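Local coordinates for NH(3)-dependent NAD(+) synthetase (Francisella tularensis subsp. holarctica LVS, PDB 3FIU), which is an NAD synthase family enzyme of the HUP clan that holds adenosine monophosphate, pyrophosphate and magnesium on an alpha/beta core built around a parallel sheet, at residues Thr57-Ser63 and Glu84-Ile90; Asp41-Ala45 and Thr142-Glu147. All coordinates share one frame; numbering follows the deposited sequence.

Overall arrangement
Both contacts touch the same adenosine monophosphate, at different ends. Contact 1 (Thr57-Ser63 with Glu84-Ile90) pairs two neighbouring parallel strands and meets the adenine at Leu61. Contact 2 (Asp41-Ala45 with Thr142-Glu147) lies deep in the fold, its centre about 5 Å from the centre of the chain, where helix 40-51 and the turn leading into helix 145-150 share a magnesium ion with the phosphates. Contact 1 and contact 2 have centres about 18 Å apart and nearest atoms about 8 Å apart, so they do not touch and the ligand spans the interval. In the chain, helix 40-51 leads on to strand 56-60, and both segments of contact 1 fall between the two of contact 2.

Contact 1: Thr57-Ser63 and Glu84-Ile90. With AMP (adenosine monophosphate), chain G.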
ATOM      1  N   THR A  57      18.443   5.090   7.749  1.00 18.80           N
ATOM      2  CA  THR A  57      18.477   3.789   8.456  1.00 19.54           C
ATOM      3  C   THR A  57      18.129   2.698   7.480  1.00 19.77           C
ATOM      4  O   THR A  57      17.204   2.871   6.664  1.00 18.13           O
ATOM      5  CB  THR A  57      17.429   3.806   9.600  1.00 20.93           C
ATOM      6  OG1 THR A  57      17.807   4.809  10.545  1.00 18.88           O
ATOM      7  CG2 THR A  57      17.296   2.424  10.338  1.00 20.58           C
ATOM      8  N   ALA A  58      18.814   1.552   7.606  1.00 19.57           N
ATOM      9  CA  ALA A  58      18.497   0.377   6.798  1.00 19.58           C
ATOM     10  C   ALA A  58      17.842  -0.724   7.617  1.00 18.42           C
ATOM     11  O   ALA A  58      18.286  -1.026   8.721  1.00 18.24           O
ATOM     12  CB  ALA A  58      19.750  -0.172   6.121  1.00 19.50           C
ATOM     13  N   LEU A  59      16.798  -1.338   7.066  1.00 18.54           N
ATOM     14  CA  LEU A  59      16.233  -2.511   7.673  1.00 17.10           C
ATOM     15  C   LEU A  59      16.595  -3.728   6.824  1.00 18.37           C
ATOM     16  O   LEU A  59      16.398  -3.729   5.625  1.00 16.53           O
ATOM     17  CB  LEU A  59      14.704  -2.385   7.811  1.00 18.01           C
ATOM     18  CG  LEU A  59      14.177  -1.175   8.567  1.00 16.07           C
ATOM     19  CD1 LEU A  59      12.649  -1.352   8.790  1.00 18.28           C
ATOM     20  CD2 LEU A  59      14.936  -1.018   9.899  1.00 18.36           C
ATOM     21  N   ILE A  60      17.132  -4.755   7.470  1.00 16.90           N
ATOM     22  CA  ILE A  60      17.273  -6.061   6.839  1.00 16.17           C
ATOM     23  C   ILE A  60      16.190  -6.969   7.373  1.00 17.90           C
ATOM     24  O   ILE A  60      16.068  -7.172   8.585  1.00 18.67           O
ATOM     25  CB  ILE A  60      18.658  -6.652   7.081  1.00 16.13           C
ATOM     26  CG1 ILE A  60      19.736  -5.699   6.562  1.00 19.06           C
ATOM     27  CG2 ILE A  60      18.785  -8.114   6.463  1.00 16.20           C
ATOM     28  CD1 ILE A  60      21.154  -6.176   6.885  1.00 22.33           C
ATOM     29  N   LEU A  61      15.414  -7.549   6.455  1.00 19.09           N
ATOM     30  CA  LEU A  61      14.147  -8.182   6.824  1.00 18.11           C
ATOM     31  C   LEU A  61      14.018  -9.566   6.206  1.00 20.63           C
ATOM     32  O   LEU A  61      13.120  -9.809   5.369  1.00 20.27           O
ATOM     33  CB  LEU A  61      12.962  -7.270   6.407  1.00 16.72           C
ATOM     34  CG  LEU A  61      13.036  -5.887   7.047  1.00 13.21           C
ATOM     35  CD1 LEU A  61      12.015  -4.896   6.429  1.00 14.96           C
ATOM     36  CD2 LEU A  61      12.761  -6.078   8.540  1.00 10.69           C
ATOM     37  N   PRO A  62      14.900 -10.492   6.620  1.00 22.64           N
ATOM     38  CA  PRO A  62      14.850 -11.818   6.004  1.00 20.51           C
ATOM     39  C   PRO A  62      13.639 -12.669   6.393  1.00 21.60           C
ATOM     40  O   PRO A  62      13.137 -12.597   7.522  1.00 19.61           O
ATOM     41  CB  PRO A  62      16.143 -12.474   6.496  1.00 22.51           C
ATOM     42  CG  PRO A  62      16.497 -11.759   7.749  1.00 24.71           C
ATOM     43  CD  PRO A  62      15.969 -10.379   7.639  1.00 21.00           C
ATOM     44  N   SER A  63      13.183 -13.497   5.464  1.00 19.30           N
ATOM     45  CA  SER A  63      12.306 -14.605   5.816  1.00 22.72           C
ATOM     46  C   SER A  63      13.138 -15.881   5.689  1.00 24.89           C
ATOM     47  O   SER A  63      14.279 -15.834   5.252  1.00 24.60           O
ATOM     48  CB  SER A  63      11.122 -14.660   4.872  1.00 23.79           C
ATOM     49  OG  SER A  63      11.576 -14.994   3.555  1.00 28.24           O
ATOM     50  N   GLU A  84      22.876   3.552  10.898  1.00 21.16           N
ATOM     51  CA  GLU A  84      21.908   2.874  11.747  1.00 21.73           C
ATOM     52  C   GLU A  84      21.197   1.758  10.958  1.00 21.50           C
ATOM     53  O   GLU A  84      20.805   1.947   9.806  1.00 19.78           O
ATOM     54  CB  GLU A  84      20.856   3.878  12.252  1.00 22.65           C
ATOM     55  CG  GLU A  84      19.987   3.321  13.415  1.00 24.77           C
ATOM     56  CD  GLU A  84      18.959   4.322  13.938  1.00 29.93           C
ATOM     57  OE1 GLU A  84      19.143   5.556  13.721  1.00 25.48           O
ATOM     58  OE2 GLU A  84      17.953   3.866  14.541  1.00 30.80           O
ATOM     59  N   HIS A  85      21.038   0.595  11.577  1.00 20.10           N
ATOM     60  CA  HIS A  85      20.368  -0.509  10.899  1.00 19.03           C
ATOM     61  C   HIS A  85      19.805  -1.508  11.886  1.00 19.01           C
ATOM     62  O   HIS A  85      20.254  -1.586  13.032  1.00 18.93           O
ATOM     63  CB  HIS A  85      21.388  -1.235   9.996  1.00 17.52           C
ATOM     64  CG  HIS A  85      22.524  -1.814  10.774  1.00 22.82           C
ATOM     65  ND1 HIS A  85      23.538  -1.037  11.296  1.00 24.27           N
ATOM     66  CD2 HIS A  85      22.760  -3.078  11.195  1.00 22.02           C
ATOM     67  CE1 HIS A  85      24.378  -1.805  11.965  1.00 27.58           C
ATOM     68  NE2 HIS A  85      23.933  -3.049  11.913  1.00 27.28           N
ATOM     69  N   TYR A  86      18.839  -2.292  11.438  1.00 16.98           N
ATOM     70  CA  TYR A  86      18.307  -3.407  12.219  1.00 18.43           C
ATOM     71  C   TYR A  86      18.081  -4.594  11.311  1.00 18.15           C
ATOM     72  O   TYR A  86      17.657  -4.438  10.151  1.00 20.68           O
ATOM     73  CB  TYR A  86      16.982  -3.000  12.892  1.00 19.21           C
ATOM     74  CG  TYR A  86      17.167  -1.751  13.729  1.00 17.90           C
ATOM     75  CD1 TYR A  86      17.046  -0.477  13.149  1.00 17.92           C
ATOM     76  CD2 TYR A  86      17.527  -1.840  15.076  1.00 18.42           C
ATOM     77  CE1 TYR A  86      17.262   0.660  13.875  1.00 21.44           C
ATOM     78  CE2 TYR A  86      17.734  -0.690  15.825  1.00 19.58           C
ATOM     79  CZ  TYR A  86      17.596   0.549  15.219  1.00 23.47           C
ATOM     80  OH  TYR A  86      17.827   1.691  15.934  1.00 23.29           O
ATOM     81  N   THR A  87      18.417  -5.769  11.817  1.00 18.37           N
ATOM     82  CA  THR A  87      18.122  -7.023  11.153  1.00 18.10           C
ATOM     83  C   THR A  87      17.025  -7.735  11.905  1.00 19.17           C
ATOM     84  O   THR A  87      17.196  -8.144  13.074  1.00 19.71           O
ATOM     85  CB  THR A  87      19.364  -7.925  11.046  1.00 17.18           C
ATOM     86  OG1 THR A  87      20.437  -7.219  10.402  1.00 19.22           O
ATOM     87  CG2 THR A  87      19.013  -9.211  10.253  1.00 18.98           C
ATOM     88  N   ILE A  88      15.888  -7.889  11.251  1.00 20.01           N
ATOM     89  CA  ILE A  88      14.703  -8.472  11.905  1.00 19.72           C
ATOM     90  C   ILE A  88      14.098  -9.573  11.041  1.00 19.02           C
ATOM     91  O   ILE A  88      13.704  -9.318   9.896  1.00 17.76           O
ATOM     92  CB  ILE A  88      13.630  -7.400  12.220  1.00 19.27           C
ATOM     93  CG1 ILE A  88      14.195  -6.336  13.162  1.00 22.69           C
ATOM     94  CG2 ILE A  88      12.353  -8.042  12.801  1.00 22.45           C
ATOM     95  CD1 ILE A  88      13.403  -5.052  13.178  1.00 24.96           C
ATOM     96  N   SER A  89      14.024 -10.791  11.580  1.00 18.37           N
ATOM     97  CA  SER A  89      13.349 -11.862  10.843  1.00 19.94           C
ATOM     98  C   SER A  89      11.856 -11.561  10.769  1.00 19.42           C
ATOM     99  O   SER A  89      11.223 -11.263  11.790  1.00 19.04           O
ATOM    100  CB  SER A  89      13.526 -13.219  11.501  1.00 19.38           C
ATOM    101  OG  SER A  89      12.849 -14.219  10.741  1.00 19.50           O
ATOM    102  N   ILE A  90      11.297 -11.674   9.560  1.00 18.50           N
ATOM    103  CA  ILE A  90       9.871 -11.473   9.374  1.00 18.35           C
ATOM    104  C   ILE A  90       9.151 -12.791   9.505  1.00 18.18           C
ATOM    105  O   ILE A  90       7.916 -12.855   9.366  1.00 18.72           O
ATOM    106  CB  ILE A  90       9.538 -10.756   8.004  1.00 16.68           C
ATOM    107  CG1 ILE A  90       9.817 -11.690   6.806  1.00 17.13           C
ATOM    108  CG2 ILE A  90      10.326  -9.464   7.906  1.00 16.12           C
ATOM    109  CD1 ILE A  90       9.213 -11.215   5.491  1.00 20.45           C
TER
HETATM  110  P   AMP G3001      13.283  -7.132  -5.498  1.00 26.74           P
HETATM  111  O1P AMP G3001      13.288  -6.083  -6.595  1.00 21.62           O
HETATM  112  O2P AMP G3001      11.936  -7.868  -5.408  1.00 24.31           O
HETATM  113  O3P AMP G3001      14.451  -8.046  -5.379  1.00 22.27           O
HETATM  114  O5' AMP G3001      13.236  -6.306  -4.096  1.00 23.48           O
HETATM  115  C5' AMP G3001      12.395  -5.138  -3.999  1.00 20.20           C
HETATM  116  C4' AMP G3001      12.770  -4.390  -2.732  1.00 22.09           C
HETATM  117  O4' AMP G3001      12.233  -5.032  -1.568  1.00 22.00           O
HETATM  118  C3' AMP G3001      14.269  -4.361  -2.463  1.00 20.60           C
HETATM  119  O3' AMP G3001      14.856  -3.340  -3.257  1.00 17.93           O
HETATM  120  C2' AMP G3001      14.308  -4.041  -0.972  1.00 13.94           C
HETATM  121  O2' AMP G3001      14.182  -2.622  -0.734  1.00 16.62           O
HETATM  122  C1' AMP G3001      13.079  -4.783  -0.440  1.00 17.66           C
HETATM  123  N9  AMP G3001      13.508  -6.103   0.078  1.00 21.33           N
HETATM  124  C8  AMP G3001      13.433  -7.304  -0.556  1.00 23.26           C
HETATM  125  N7  AMP G3001      13.935  -8.301   0.218  1.00 23.12           N
HETATM  126  C5  AMP G3001      14.370  -7.717   1.360  1.00 21.10           C
HETATM  127  C6  AMP G3001      14.988  -8.198   2.610  1.00 20.64           C
HETATM  128  N6  AMP G3001      15.301  -9.506   2.764  1.00 17.82           N
HETATM  129  N1  AMP G3001      15.238  -7.260   3.542  1.00 16.94           N
HETATM  130  C2  AMP G3001      14.963  -5.948   3.402  1.00 20.07           C
HETATM  131  N3  AMP G3001      14.376  -5.424   2.290  1.00 22.21           N
HETATM  132  C4  AMP G3001      14.071  -6.278   1.272  1.00 22.05           C
HETATM  133  O   HOH W   1      19.784   7.044  11.577  1.00 27.97           O
HETATM  134  O   HOH W   2      14.416 -15.269   8.591  1.00 28.00           O
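Thr57 sets its methyl against the edge of the Tyr86 ring, with CG2 4.0 Å from Tyr86 CE1. Its first torsion (chi1 -64°) turns CG2 opposite the backbone N and leaves OG1 for polar partners: Tyr131, Arg137 and a water shared with Glu84 OE1, to which it donates. The other carboxylate oxygen, Glu84 OE2, accepts from Tyr86 OH at 2.6 Å, pinning the phenol along the sheet. Ala58, with only a methyl, packs against Leu36 and Ile83, while its N and O bond to Glu84 O and Tyr86 N as in a parallel ladder. Leu59 faces the same way as Thr57, and its CD2 meets the ring edge at Tyr86 CD1, 3.9 Å away. Ile60 points to the other face, beside Thr87, where the beta-branched pair suits a strand and Ile60 packs on helix 68-81. Ile60 N donates to Tyr86 O at 2.8 Å, and Ile88 N returns a nearly straight bond to Ile60 O, also 2.8 Å (169°). Leu61 packs CB on Ile90 CG2 at 3.7 Å and lays CD2 alongside Ile88. Pro62 has no N-H to give, but Pro62 O takes Ile90 N at 2.9 Å, prolonging the pairing past the strands; Ser63 CB lies against the CG1-CD1 arm of Ile90. Strand 56-60, helix 68-81 and strand 84-87 form a beta-alpha-beta unit, its strands paired here. Ile60 N and O turn to strand 84-87; by the alternation of an extended chain, Leu61 N turns oppositely and donates to AMP N1 at 2.9 Å, so a backbone N-H meets the adenine.

Contact 2: Asp41-Ala45 and Thr142-Glu147; sequences DSAVA and TDNACE. With MG (magnesium ion), chain E; POP (pyrophosphate 2-), chain H; AMP (adenosine monophosphate), chain G.
The magnesium site joins the end of the PP-loop signature Ser-Gly-Gly-X-Asp-Ser, here Asp41 and Ser42, to the turn that opens helix 145-150. Asp41 OD2 binds the magnesium ion at 2.1 Å and Glu147 OE1 at 2.2 Å; AMP O1P, two pyrophosphate oxygens and a water complete six ligands. That water also donates to Glu147 OE2, tying the carboxylate to its metal shell. In Asp41, chi1 of -62° sets CG opposite the carbonyl carbon, bringing the carboxylate to the metal and Asn144. Its second oxygen is held too: Asn144 ND2 donates to Asp41 OD1 at 3.0 Å, reaching it from above the carboxylate, whose plane stands 77° from the amide, and Lys171 forms a salt bridge to the same oxygen. Asn144 suits the N-cap because OD1 accepts from Glu147 N at 2.9 Å, leaving ND2 to serve Asp41; Asn144 N donates to Glu147 OE2 at 3.0 Å, completing a capping box that positions the metal-binding glutamate. Ser42 grips pyrophosphate O1 doubly, with Ser42 OG at 2.7 Å and Ser42 N at 2.8 Å, as befits a small hydroxyl near a helix start. Thr142 turns its methyl to that helix, CG2 lying 3.6 Å from Ser42 CA and touching Ala45 CB. Around this buried joint, Ile34 of strand 31-35 touches Thr142 and Ala45, helix 171-180 packs on Asp41 and Val44, and helix 210-218 covers Cys146.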
ATOM      1  N   ASP A  41      19.516  -2.662  -6.466  1.00 16.08           N
ATOM      2  CA  ASP A  41      18.585  -1.498  -6.469  1.00 15.28           C
ATOM      3  C   ASP A  41      18.574  -0.861  -5.095  1.00 17.04           C
ATOM      4  O   ASP A  41      18.727   0.354  -4.958  1.00 16.34           O
ATOM      5  CB  ASP A  41      17.136  -1.893  -6.830  1.00 16.10           C
ATOM      6  CG  ASP A  41      16.986  -2.481  -8.227  1.00 20.08           C
ATOM      7  OD1 ASP A  41      17.756  -2.107  -9.141  1.00 20.67           O
ATOM      8  OD2 ASP A  41      16.055  -3.326  -8.390  1.00 21.48           O
ATOM      9  N   SER A  42      18.408  -1.688  -4.059  1.00 16.83           N
ATOM     10  CA  SER A  42      18.360  -1.132  -2.701  1.00 16.67           C
ATOM     11  C   SER A  42      19.742  -0.671  -2.255  1.00 16.67           C
ATOM     12  O   SER A  42      19.851   0.326  -1.528  1.00 16.56           O
ATOM     13  CB  SER A  42      17.751  -2.109  -1.689  1.00 15.84           C
ATOM     14  OG  SER A  42      18.419  -3.374  -1.745  1.00 15.90           O
ATOM     15  N   ALA A  43      20.793  -1.352  -2.727  1.00 15.28           N
ATOM     16  CA  ALA A  43      22.158  -0.907  -2.418  1.00 15.88           C
ATOM     17  C   ALA A  43      22.413   0.530  -2.942  1.00 16.47           C
ATOM     18  O   ALA A  43      22.924   1.422  -2.218  1.00 16.36           O
ATOM     19  CB  ALA A  43      23.186  -1.896  -2.963  1.00 16.21           C
ATOM     20  N   VAL A  44      22.079   0.747  -4.212  1.00 18.53           N
ATOM     21  CA  VAL A  44      22.265   2.066  -4.847  1.00 16.06           C
ATOM     22  C   VAL A  44      21.407   3.125  -4.147  1.00 15.80           C
ATOM     23  O   VAL A  44      21.899   4.207  -3.792  1.00 16.44           O
ATOM     24  CB  VAL A  44      21.979   1.987  -6.385  1.00 16.89           C
ATOM     25  CG1 VAL A  44      21.913   3.399  -7.039  1.00 16.87           C
ATOM     26  CG2 VAL A  44      23.057   1.107  -7.112  1.00 17.47           C
ATOM     27  N   ALA A  45      20.119   2.832  -3.975  1.00 16.35           N
ATOM     28  CA  ALA A  45      19.211   3.754  -3.291  1.00 17.80           C
ATOM     29  C   ALA A  45      19.721   4.150  -1.875  1.00 19.28           C
ATOM     30  O   ALA A  45      19.736   5.347  -1.520  1.00 19.39           O
ATOM     31  CB  ALA A  45      17.806   3.139  -3.232  1.00 17.22           C
ATOM     32  N   THR A 142      12.601   1.318  -4.142  1.00 19.45           N
ATOM     33  CA  THR A 142      13.806   1.032  -4.944  1.00 19.03           C
ATOM     34  C   THR A 142      13.505   0.657  -6.399  1.00 19.22           C
ATOM     35  O   THR A 142      14.427   0.318  -7.146  1.00 19.52           O
ATOM     36  CB  THR A 142      14.622  -0.110  -4.329  1.00 18.29           C
ATOM     37  OG1 THR A 142      13.851  -1.302  -4.387  1.00 18.38           O
ATOM     38  CG2 THR A 142      15.025   0.203  -2.860  1.00 17.65           C
ATOM     39  N   ASP A 143      12.226   0.686  -6.782  1.00 20.73           N
ATOM     40  CA  ASP A 143      11.780   0.342  -8.171  1.00 21.54           C
ATOM     41  C   ASP A 143      12.598   1.113  -9.216  1.00 20.01           C
ATOM     42  O   ASP A 143      12.739   2.341  -9.122  1.00 17.42           O
ATOM     43  CB  ASP A 143      10.292   0.640  -8.360  1.00 23.09           C
ATOM     44  CG  ASP A 143       9.428   0.024  -7.256  1.00 30.00           C
ATOM     45  OD1 ASP A 143       8.781  -1.010  -7.512  1.00 34.88           O
ATOM     46  OD2 ASP A 143       9.428   0.552  -6.118  1.00 32.73           O
ATOM     47  N   ASN A 144      13.155   0.383 -10.188  1.00 19.60           N
ATOM     48  CA  ASN A 144      13.849   1.009 -11.311  1.00 19.49           C
ATOM     49  C   ASN A 144      12.874   1.002 -12.511  1.00 21.36           C
ATOM     50  O   ASN A 144      11.759   0.453 -12.390  1.00 21.62           O
ATOM     51  CB  ASN A 144      15.170   0.283 -11.636  1.00 18.74           C
ATOM     52  CG  ASN A 144      14.966  -1.188 -11.966  1.00 20.68           C
ATOM     53  OD1 ASN A 144      14.135  -1.529 -12.796  1.00 24.42           O
ATOM     54  ND2 ASN A 144      15.719  -2.068 -11.298  1.00 21.70           N
ATOM     55  N   ALA A 145      13.261   1.610 -13.641  1.00 21.84           N
ATOM     56  CA  ALA A 145      12.331   1.710 -14.791  1.00 22.39           C
ATOM     57  C   ALA A 145      11.883   0.357 -15.330  1.00 22.61           C
ATOM     58  O   ALA A 145      10.733   0.233 -15.797  1.00 21.54           O
ATOM     59  CB  ALA A 145      12.893   2.585 -15.912  1.00 23.09           C
ATOM     60  N   CYS A 146      12.765  -0.646 -15.252  1.00 19.81           N
ATOM     61  CA  CYS A 146      12.420  -2.017 -15.705  1.00 22.18           C
ATOM     62  C   CYS A 146      11.339  -2.675 -14.852  1.00 22.09           C
ATOM     63  O   CYS A 146      10.307  -3.142 -15.372  1.00 21.04           O
ATOM     64  CB  CYS A 146      13.640  -2.924 -15.748  1.00 22.74           C
ATOM     65  SG  CYS A 146      15.015  -2.303 -16.772  1.00 26.18           S
ATOM     66  N   GLU A 147      11.582  -2.739 -13.539  1.00 20.36           N
ATOM     67  CA  GLU A 147      10.577  -3.263 -12.609  1.00 20.33           C
ATOM     68  C   GLU A 147       9.254  -2.524 -12.736  1.00 20.30           C
ATOM     69  O   GLU A 147       8.190  -3.157 -12.801  1.00 22.52           O
ATOM     70  CB  GLU A 147      11.092  -3.205 -11.175  1.00 18.97           C
ATOM     71  CG  GLU A 147      12.421  -3.872 -11.037  1.00 20.39           C
ATOM     72  CD  GLU A 147      13.091  -3.601  -9.683  1.00 18.56           C
ATOM     73  OE1 GLU A 147      13.566  -4.580  -9.101  1.00 14.84           O
ATOM     74  OE2 GLU A 147      13.105  -2.454  -9.198  1.00 19.64           O
TER
HETATM   75 MG    MG E5001      14.814  -4.645  -7.292  1.00 20.12          MG
HETATM   76  P1  POP H4001      17.067  -5.325  -5.012  1.00 19.14           P
HETATM   77  O1  POP H4001      17.937  -4.408  -4.187  1.00 19.01           O
HETATM   78  O2  POP H4001      15.801  -4.640  -5.440  1.00 17.12           O
HETATM   79  O3  POP H4001      16.714  -6.633  -4.321  1.00 19.86           O
HETATM   80  O   POP H4001      17.870  -5.651  -6.386  1.00 17.79           O
HETATM   81  P2  POP H4001      17.296  -6.644  -7.518  1.00 19.41           P
HETATM   82  O4  POP H4001      16.005  -6.073  -8.083  1.00 18.45           O
HETATM   83  O5  POP H4001      18.389  -6.575  -8.546  1.00 17.35           O
HETATM   84  O6  POP H4001      17.119  -8.061  -7.030  1.00 18.56           O
HETATM   85  P   AMP G3001      13.283  -7.132  -5.498  1.00 26.74           P
HETATM   86  O1P AMP G3001      13.288  -6.083  -6.595  1.00 21.62           O
HETATM   87  O2P AMP G3001      11.936  -7.868  -5.408  1.00 24.31           O
HETATM   88  O3P AMP G3001      14.451  -8.046  -5.379  1.00 22.27           O
HETATM   89  O5' AMP G3001      13.236  -6.306  -4.096  1.00 23.48           O
HETATM   90  C5' AMP G3001      12.395  -5.138  -3.999  1.00 20.20           C
HETATM   91  C4' AMP G3001      12.770  -4.390  -2.732  1.00 22.09           C
HETATM   92  O4' AMP G3001      12.233  -5.032  -1.568  1.00 22.00           O
HETATM   93  C3' AMP G3001      14.269  -4.361  -2.463  1.00 20.60           C
HETATM   94  O3' AMP G3001      14.856  -3.340  -3.257  1.00 17.93           O
HETATM   95  C2' AMP G3001      14.308  -4.041  -0.972  1.00 13.94           C
HETATM   96  O2' AMP G3001      14.182  -2.622  -0.734  1.00 16.62           O
HETATM   97  C1' AMP G3001      13.079  -4.783  -0.440  1.00 17.66           C
HETATM   98  N9  AMP G3001      13.508  -6.103   0.078  1.00 21.33           N
HETATM   99  C8  AMP G3001      13.433  -7.304  -0.556  1.00 23.26           C
HETATM  100  N7  AMP G3001      13.935  -8.301   0.218  1.00 23.12           N
HETATM  101  C5  AMP G3001      14.370  -7.717   1.360  1.00 21.10           C
HETATM  102  C6  AMP G3001      14.988  -8.198   2.610  1.00 20.64           C
HETATM  103  N6  AMP G3001      15.301  -9.506   2.764  1.00 17.82           N
HETATM  104  N1  AMP G3001      15.238  -7.260   3.542  1.00 16.94           N
HETATM  105  C2  AMP G3001      14.963  -5.948   3.402  1.00 20.07           C
HETATM  106  N3  AMP G3001      14.376  -5.424   2.290  1.00 22.21           N
HETATM  107  C4  AMP G3001      14.071  -6.278   1.272  1.00 22.05           C
HETATM  108  O   HOH W   3      13.585  -2.880  -6.653  1.00 16.90           O